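Local coordinates for uncharacterized protein (Bacillus thuringiensis serovar kurstaki, PDB 4XE7), which probably polymerises into nucleotide-dependent, actin-like filaments that segregate plasmid DNA, as other bacterial ParM proteins do, at residues N265-E270 against M344-E349; P323-K328 against D338-G343. All coordinates share one frame; numbering follows the deposited sequence.

Contact 1. Residues N265-E270 against M344-E349; sequences NKYIDE and MLKYAE
Y267 and Y347 bring together two nearly antiparallel helices of the actin-like fold, 265-279 and 337-362, whose short segments meet with axes 9.8 Å apart at 159°. The aromatic contact is a T-shaped pair: the edge of the Y347 ring faces the flat side of Y267, with planes at 74° and centroids 5.2 Å apart. Y347 CD1 sits 3.5 Å above the Y267 plane, displaced from the ring centre toward CD2 and CE2.

Apolar contacts extend this stack. Y347 CB makes a CH-pi contact, 3.8 Å from the centroid of the Y267 ring, and Y347 CA also lies over that face, so the Y267 ring is laid against backbone as well as side chain. Its CG stands anti to the carbonyl carbon (chi1 -62°), which sends the ring across to the second helix. There the hydroxyl OH hydrogen-bonds D350, one turn beyond Y347, fixing the far end of the ring. F376 of helix 372-376 packs edge-to-face with Y347.

Toward solvent, the contact is electrostatic. The extended side chain of E270 meets K346, bent at chi3, at about a right angle, and a long salt bridge spans 3.6 Å from E270 OE1 to K346 NZ.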
ATOM      1  N   ASN A 265       5.123 -16.541   4.566  1.00 23.59           N
ATOM      2  CA  ASN A 265       4.463 -17.050   5.766  1.00 25.89           C
ATOM      3  C   ASN A 265       5.130 -18.292   6.346  1.00 25.84           C
ATOM      4  O   ASN A 265       5.551 -18.300   7.506  1.00 21.50           O
ATOM      5  CB  ASN A 265       2.976 -17.359   5.486  1.00 25.15           C
ATOM      6  CG  ASN A 265       2.105 -16.116   5.497  1.00 25.97           C
ATOM      7  OD1 ASN A 265       2.521 -15.048   5.961  1.00 28.78           O
ATOM      8  ND2 ASN A 265       0.881 -16.252   4.998  1.00 27.79           N
ATOM      9  N   LYS A 266       5.244 -19.343   5.545  1.00 21.82           N
ATOM     10  CA  LYS A 266       5.798 -20.586   6.077  1.00 29.13           C
ATOM     11  C   LYS A 266       7.262 -20.446   6.519  1.00 20.13           C
ATOM     12  O   LYS A 266       7.689 -21.148   7.427  1.00 20.26           O
ATOM     13  CB  LYS A 266       5.659 -21.702   5.048  1.00 39.55           C
ATOM     14  CG  LYS A 266       4.305 -21.679   4.356  1.00 55.09           C
ATOM     15  CD  LYS A 266       3.755 -23.072   4.123  1.00 57.00           C
ATOM     16  CE  LYS A 266       2.298 -23.008   3.706  1.00 58.36           C
ATOM     17  NZ  LYS A 266       1.764 -24.357   3.374  1.00 66.00           N
ATOM     18  N   TYR A 267       8.022 -19.544   5.887  1.00 18.73           N
ATOM     19  CA  TYR A 267       9.442 -19.362   6.226  1.00 19.02           C
ATOM     20  C   TYR A 267       9.580 -18.634   7.551  1.00 19.12           C
ATOM     21  O   TYR A 267      10.434 -18.962   8.386  1.00 19.17           O
ATOM     22  CB  TYR A 267      10.193 -18.602   5.113  1.00 13.30           C
ATOM     23  CG  TYR A 267      10.179 -19.354   3.801  1.00 17.71           C
ATOM     24  CD1 TYR A 267      11.240 -20.192   3.440  1.00 28.35           C
ATOM     25  CD2 TYR A 267       9.075 -19.270   2.933  1.00 14.44           C
ATOM     26  CE1 TYR A 267      11.206 -20.908   2.231  1.00 28.21           C
ATOM     27  CE2 TYR A 267       9.027 -19.979   1.751  1.00 17.27           C
ATOM     28  CZ  TYR A 267      10.101 -20.793   1.396  1.00 22.16           C
ATOM     29  OH  TYR A 267      10.050 -21.493   0.211  1.00 24.50           O
ATOM     30  N   ILE A 268       8.731 -17.637   7.734  1.00 25.03           N
ATOM     31  CA  ILE A 268       8.683 -16.878   8.978  1.00 25.10           C
ATOM     32  C   ILE A 268       8.208 -17.767  10.138  1.00 20.72           C
ATOM     33  O   ILE A 268       8.774 -17.716  11.237  1.00 19.53           O
ATOM     34  CB  ILE A 268       7.779 -15.631   8.807  1.00 23.92           C
ATOM     35  CG1 ILE A 268       8.507 -14.619   7.899  1.00 25.44           C
ATOM     36  CG2 ILE A 268       7.379 -15.048  10.183  1.00 18.35           C
ATOM     37  CD1 ILE A 268       7.618 -13.531   7.267  1.00 19.67           C
ATOM     38  N   ASP A 269       7.213 -18.616   9.879  1.00 13.70           N
ATOM     39  CA  ASP A 269       6.713 -19.496  10.934  1.00 16.87           C
ATOM     40  C   ASP A 269       7.820 -20.391  11.439  1.00 17.00           C
ATOM     41  O   ASP A 269       7.962 -20.587  12.656  1.00 16.14           O
ATOM     42  CB  ASP A 269       5.535 -20.342  10.459  1.00 18.23           C
ATOM     43  CG  ASP A 269       4.313 -19.496  10.136  1.00 22.84           C
ATOM     44  OD1 ASP A 269       4.262 -18.346  10.614  1.00 32.60           O
ATOM     45  OD2 ASP A 269       3.414 -19.976   9.424  1.00 30.47           O
ATOM     46  N   GLU A 270       8.615 -20.914  10.511  1.00 20.10           N
ATOM     47  CA  GLU A 270       9.710 -21.802  10.876  1.00 24.41           C
ATOM     48  C   GLU A 270      10.762 -21.061  11.683  1.00 23.59           C
ATOM     49  O   GLU A 270      11.290 -21.596  12.676  1.00 17.80           O
ATOM     50  CB  GLU A 270      10.339 -22.423   9.632  1.00 30.68           C
ATOM     51  CG  GLU A 270      11.405 -23.448   9.933  1.00 41.06           C
ATOM     52  CD  GLU A 270      11.837 -24.211   8.693  1.00 58.72           C
ATOM     53  OE1 GLU A 270      11.570 -23.730   7.568  1.00 58.78           O
ATOM     54  OE2 GLU A 270      12.436 -25.296   8.850  1.00 70.26           O
ATOM     55  N   MET A 344      15.596 -16.565   5.764  1.00 16.02           N
ATOM     56  CA  MET A 344      15.678 -15.576   4.679  1.00 21.14           C
ATOM     57  C   MET A 344      16.318 -16.155   3.392  1.00 20.06           C
ATOM     58  O   MET A 344      15.851 -15.916   2.285  1.00 14.55           O
ATOM     59  CB  MET A 344      16.479 -14.353   5.120  1.00 24.12           C
ATOM     60  CG  MET A 344      15.811 -13.434   6.121  1.00 19.93           C
ATOM     61  SD  MET A 344      16.951 -12.124   6.635  1.00 16.40           S
ATOM     62  CE  MET A 344      15.778 -10.975   7.357  1.00 20.96           C
ATOM     63  N   LEU A 345      17.404 -16.905   3.536  1.00 23.05           N
ATOM     64  CA  LEU A 345      18.137 -17.356   2.360  1.00 27.00           C
ATOM     65  C   LEU A 345      17.473 -18.581   1.743  1.00 29.42           C
ATOM     66  O   LEU A 345      17.529 -18.772   0.526  1.00 24.36           O
ATOM     67  CB  LEU A 345      19.595 -17.646   2.711  1.00 20.17           C
ATOM     68  CG  LEU A 345      20.364 -16.418   3.177  1.00 22.63           C
ATOM     69  CD1 LEU A 345      21.771 -16.810   3.617  1.00 32.25           C
ATOM     70  CD2 LEU A 345      20.420 -15.392   2.065  1.00 21.09           C
ATOM     71  N   LYS A 346      16.854 -19.410   2.583  1.00 20.18           N
ATOM     72  CA  LYS A 346      16.043 -20.522   2.091  1.00 25.62           C
ATOM     73  C   LYS A 346      14.902 -19.978   1.214  1.00 26.59           C
ATOM     74  O   LYS A 346      14.636 -20.466   0.102  1.00 19.06           O
ATOM     75  CB  LYS A 346      15.498 -21.334   3.266  1.00 28.79           C
ATOM     76  CG  LYS A 346      14.840 -22.641   2.897  1.00 40.26           C
ATOM     77  CD  LYS A 346      15.004 -23.660   4.021  1.00 45.78           C
ATOM     78  CE  LYS A 346      14.427 -23.157   5.332  1.00 56.91           C
ATOM     79  NZ  LYS A 346      15.011 -23.878   6.507  1.00 60.85           N
ATOM     80  N   TYR A 347      14.255 -18.932   1.709  1.00 24.60           N
ATOM     81  CA  TYR A 347      13.212 -18.251   0.945  1.00 24.00           C
ATOM     82  C   TYR A 347      13.770 -17.620  -0.339  1.00 22.62           C
ATOM     83  O   TYR A 347      13.166 -17.724  -1.408  1.00 15.79           O
ATOM     84  CB  TYR A 347      12.535 -17.182   1.816  1.00 13.16           C
ATOM     85  CG  TYR A 347      11.578 -16.299   1.037  1.00 17.63           C
ATOM     86  CD1 TYR A 347      10.299 -16.744   0.700  1.00 17.45           C
ATOM     87  CD2 TYR A 347      11.945 -15.021   0.653  1.00 18.37           C
ATOM     88  CE1 TYR A 347       9.413 -15.922  -0.001  1.00 21.33           C
ATOM     89  CE2 TYR A 347      11.073 -14.202  -0.052  1.00 14.04           C
ATOM     90  CZ  TYR A 347       9.809 -14.661  -0.381  1.00 19.28           C
ATOM     91  OH  TYR A 347       8.948 -13.846  -1.091  1.00 15.36           O
ATOM     92  N   ALA A 348      14.919 -16.955  -0.225  1.00 16.76           N
ATOM     93  CA  ALA A 348      15.570 -16.343  -1.397  1.00 23.34           C
ATOM     94  C   ALA A 348      15.877 -17.361  -2.502  1.00 18.90           C
ATOM     95  O   ALA A 348      15.648 -17.110  -3.676  1.00 17.16           O
ATOM     96  CB  ALA A 348      16.842 -15.648  -0.988  1.00 16.55           C
ATOM     97  N   GLU A 349      16.395 -18.510  -2.104  1.00 20.61           N
ATOM     98  CA  GLU A 349      16.743 -19.574  -3.031  1.00 23.66           C
ATOM     99  C   GLU A 349      15.489 -20.143  -3.719  1.00 20.45           C
ATOM    100  O   GLU A 349      15.466 -20.364  -4.940  1.00 21.81           O
ATOM    101  CB  GLU A 349      17.520 -20.667  -2.275  1.00 26.63           C
ATOM    102  CG  GLU A 349      18.102 -21.763  -3.161  1.00 44.45           C
ATOM    103  CD  GLU A 349      18.910 -21.212  -4.325  1.00 61.49           C
ATOM    104  OE1 GLU A 349      19.929 -20.527  -4.081  1.00 52.91           O
ATOM    105  OE2 GLU A 349      18.525 -21.467  -5.489  1.00 77.53           O
TER

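Contact 2. Residues P323-K328 against D338-G343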
ATOM      1  N   PRO A 323      24.281  -7.806   9.018  1.00 24.65           N
ATOM      2  CA  PRO A 323      23.167  -7.654   9.959  1.00 23.32           C
ATOM      3  C   PRO A 323      23.292  -8.474  11.241  1.00 23.88           C
ATOM      4  O   PRO A 323      23.918  -9.527  11.265  1.00 30.90           O
ATOM      5  CB  PRO A 323      21.962  -8.128   9.140  1.00 22.71           C
ATOM      6  CG  PRO A 323      22.528  -9.118   8.188  1.00 24.51           C
ATOM      7  CD  PRO A 323      23.889  -8.578   7.823  1.00 27.16           C
ATOM      8  N   THR A 324      22.664  -7.986  12.300  1.00 29.94           N
ATOM      9  CA  THR A 324      22.520  -8.745  13.534  1.00 27.72           C
ATOM     10  C   THR A 324      21.054  -8.740  13.924  1.00 25.19           C
ATOM     11  O   THR A 324      20.460  -7.677  14.066  1.00 23.74           O
ATOM     12  CB  THR A 324      23.373  -8.149  14.683  1.00 24.81           C
ATOM     13  OG1 THR A 324      24.757  -8.358  14.401  1.00 27.86           O
ATOM     14  CG2 THR A 324      23.024  -8.799  16.032  1.00 25.06           C
ATOM     15  N   PHE A 325      20.460  -9.920  14.066  1.00 26.56           N
ATOM     16  CA  PHE A 325      19.093 -10.001  14.562  1.00 22.55           C
ATOM     17  C   PHE A 325      19.101 -10.435  16.036  1.00 23.88           C
ATOM     18  O   PHE A 325      19.409 -11.585  16.383  1.00 28.00           O
ATOM     19  CB  PHE A 325      18.265 -10.932  13.695  1.00 15.91           C
ATOM     20  CG  PHE A 325      18.235 -10.519  12.257  1.00 22.60           C
ATOM     21  CD1 PHE A 325      17.298  -9.600  11.801  1.00 23.85           C
ATOM     22  CD2 PHE A 325      19.185 -11.001  11.369  1.00 20.15           C
ATOM     23  CE1 PHE A 325      17.289  -9.199  10.479  1.00 20.72           C
ATOM     24  CE2 PHE A 325      19.172 -10.606  10.028  1.00 24.68           C
ATOM     25  CZ  PHE A 325      18.232  -9.711   9.585  1.00 22.55           C
ATOM     26  N   SER A 326      18.783  -9.485  16.898  1.00 17.47           N
ATOM     27  CA  SER A 326      18.810  -9.706  18.334  1.00 23.20           C
ATOM     28  C   SER A 326      17.420  -9.547  18.905  1.00 26.31           C
ATOM     29  O   SER A 326      16.805  -8.489  18.783  1.00 29.03           O
ATOM     30  CB  SER A 326      19.781  -8.740  19.008  1.00 26.03           C
ATOM     31  OG  SER A 326      19.471  -8.591  20.380  1.00 39.51           O
ATOM     32  N   VAL A 327      16.925 -10.610  19.522  1.00 22.08           N
ATOM     33  CA  VAL A 327      15.580 -10.619  20.082  1.00 24.88           C
ATOM     34  C   VAL A 327      15.637 -10.427  21.589  1.00 28.99           C
ATOM     35  O   VAL A 327      16.473 -11.040  22.259  1.00 23.65           O
ATOM     36  CB  VAL A 327      14.870 -11.940  19.754  1.00 25.76           C
ATOM     37  CG1 VAL A 327      13.543 -12.036  20.478  1.00 22.67           C
ATOM     38  CG2 VAL A 327      14.695 -12.078  18.244  1.00 23.12           C
ATOM     39  N   LYS A 328      14.774  -9.559  22.121  1.00 16.15           N
ATOM     40  CA  LYS A 328      14.646  -9.437  23.564  1.00 22.17           C
ATOM     41  C   LYS A 328      13.308 -10.030  23.978  1.00 25.60           C
ATOM     42  O   LYS A 328      12.263  -9.609  23.492  1.00 30.83           O
ATOM     43  CB  LYS A 328      14.750  -7.982  24.024  1.00 32.75           C
ATOM     44  CG  LYS A 328      14.971  -7.856  25.527  1.00 46.30           C
ATOM     45  CD  LYS A 328      15.047  -6.406  26.012  1.00 63.42           C
ATOM     46  CE  LYS A 328      13.667  -5.827  26.330  1.00 70.36           C
ATOM     47  NZ  LYS A 328      13.742  -4.531  27.074  1.00 71.63           N
ATOM     48  N   ASP A 338      21.744 -16.295  12.912  1.00 23.29           N
ATOM     49  CA  ASP A 338      21.780 -17.564  12.170  1.00 22.76           C
ATOM     50  C   ASP A 338      20.395 -18.118  11.843  1.00 22.00           C
ATOM     51  O   ASP A 338      20.161 -18.611  10.740  1.00 23.60           O
ATOM     52  CB  ASP A 338      22.574 -18.630  12.939  1.00 21.80           C
ATOM     53  CG  ASP A 338      21.887 -19.072  14.239  1.00 28.01           C
ATOM     54  OD1 ASP A 338      21.577 -20.284  14.367  1.00 24.86           O
ATOM     55  OD2 ASP A 338      21.665 -18.215  15.137  1.00 28.96           O
ATOM     56  N   ILE A 339      19.483 -18.078  12.804  1.00 21.18           N
ATOM     57  CA  ILE A 339      18.137 -18.607  12.590  1.00 20.46           C
ATOM     58  C   ILE A 339      17.352 -17.795  11.555  1.00 21.14           C
ATOM     59  O   ILE A 339      16.707 -18.357  10.666  1.00 20.31           O
ATOM     60  CB  ILE A 339      17.369 -18.642  13.919  1.00 25.39           C
ATOM     61  CG1 ILE A 339      18.020 -19.659  14.858  1.00 23.62           C
ATOM     62  CG2 ILE A 339      15.902 -18.941  13.702  1.00 21.33           C
ATOM     63  CD1 ILE A 339      17.552 -19.550  16.301  1.00 17.93           C
ATOM     64  N   VAL A 340      17.428 -16.473  11.666  1.00 20.09           N
ATOM     65  CA  VAL A 340      16.690 -15.595  10.766  1.00 16.02           C
ATOM     66  C   VAL A 340      17.314 -15.651   9.370  1.00 20.82           C
ATOM     67  O   VAL A 340      16.608 -15.862   8.390  1.00 23.74           O
ATOM     68  CB  VAL A 340      16.658 -14.127  11.283  1.00 20.61           C
ATOM     69  CG1 VAL A 340      16.074 -13.166  10.215  1.00 16.08           C
ATOM     70  CG2 VAL A 340      15.891 -14.037  12.601  1.00 15.99           C
ATOM     71  N   MET A 341      18.636 -15.494   9.280  1.00 13.84           N
ATOM     72  CA  MET A 341      19.327 -15.531   7.971  1.00 19.84           C
ATOM     73  C   MET A 341      19.081 -16.860   7.240  1.00 24.90           C
ATOM     74  O   MET A 341      18.924 -16.865   6.011  1.00 19.05           O
ATOM     75  CB  MET A 341      20.842 -15.270   8.137  1.00 15.64           C
ATOM     76  CG  MET A 341      21.595 -15.023   6.838  1.00 37.07           C
ATOM     77  SD  MET A 341      20.949 -13.679   5.792  1.00 39.06           S
ATOM     78  CE  MET A 341      20.661 -12.423   6.959  1.00 13.37           C
ATOM     79  N   ASP A 342      19.005 -17.969   7.983  1.00 23.88           N
ATOM     80  CA  ASP A 342      18.685 -19.288   7.393  1.00 23.74           C
ATOM     81  C   ASP A 342      17.340 -19.317   6.662  1.00 21.54           C
ATOM     82  O   ASP A 342      17.225 -19.841   5.545  1.00 19.72           O
ATOM     83  CB  ASP A 342      18.655 -20.385   8.467  1.00 28.75           C
ATOM     84  CG  ASP A 342      20.043 -20.873   8.855  1.00 50.36           C
ATOM     85  OD1 ASP A 342      21.020 -20.520   8.159  1.00 56.67           O
ATOM     86  OD2 ASP A 342      20.148 -21.615   9.860  1.00 56.23           O
ATOM     87  N   GLY A 343      16.317 -18.792   7.318  1.00 20.08           N
ATOM     88  CA  GLY A 343      14.993 -18.725   6.735  1.00 17.71           C
ATOM     89  C   GLY A 343      14.940 -17.719   5.597  1.00 19.95           C
ATOM     90  O   GLY A 343      14.308 -17.986   4.573  1.00 25.99           O
TER
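A beta-hairpin, strands 326-329 and 332-335, leads into the start of helix 337-362, and the residues entering the first strand of the hairpin pack onto that helix. F325, just before the strand, carries the contact by presenting one face of its ring to V340. The methyl CG1 of V340 stands almost exactly over the centre of that face, 3.8 Å from the centroid and only 5° off the ring normal. This is a CH-pi contact with the methyl nearly equidistant from the ring carbons. With CG1 anti to the backbone N (chi1 171°), that methyl is carried over the ring, and CG2 is left to reach F325 CB at 4.1 Å; the two methyls thus touch the ring and its stem respectively.

M341 approaches the same ring differently. Its methyl CE comes to the edge, near the ring plane, 3.9 Å from F325 CE2, and also touches P323 CG at 4.0 Å. Bends at chi2 and chi3 fold the thioether chain so that the terminal methyl, rather than the sulfur, touches both proline and phenylalanine.

No hydrogen bond crosses between these two segments, whose side chains meet through apolar surface. Backbone pairing of F325 with V336 and a hydrogen bond from F325 N to T337 OG1 hold the residue beside the helix start. Helix 300-317 meets P323 and F325 through E311, and P323 also through M315. The contact thus seats the root of a two-stranded hairpin on the first turns of the helix that follows it, a beta-hairpin–helix unit within this actin-like protein.

From the N terminus, the chain leaves strand 251-260, enters helix 265-279 and passes through helices 283-289 and 300-317 to the hairpin and helix 337-362. Contact 1 closes the long excursion, with 73 residues between its segments; contact 2 closes a short one of nine residues within it. Both end on helix 337-362, contact 2 on its opening turns and contact 1 directly after, so their centres lie 12 Å apart. They meet physically where M344 CE packs 3.5 Å from F325 CZ. Together they attach the hairpin and helix 265-279 to this one long helix, alongside helix 300-317.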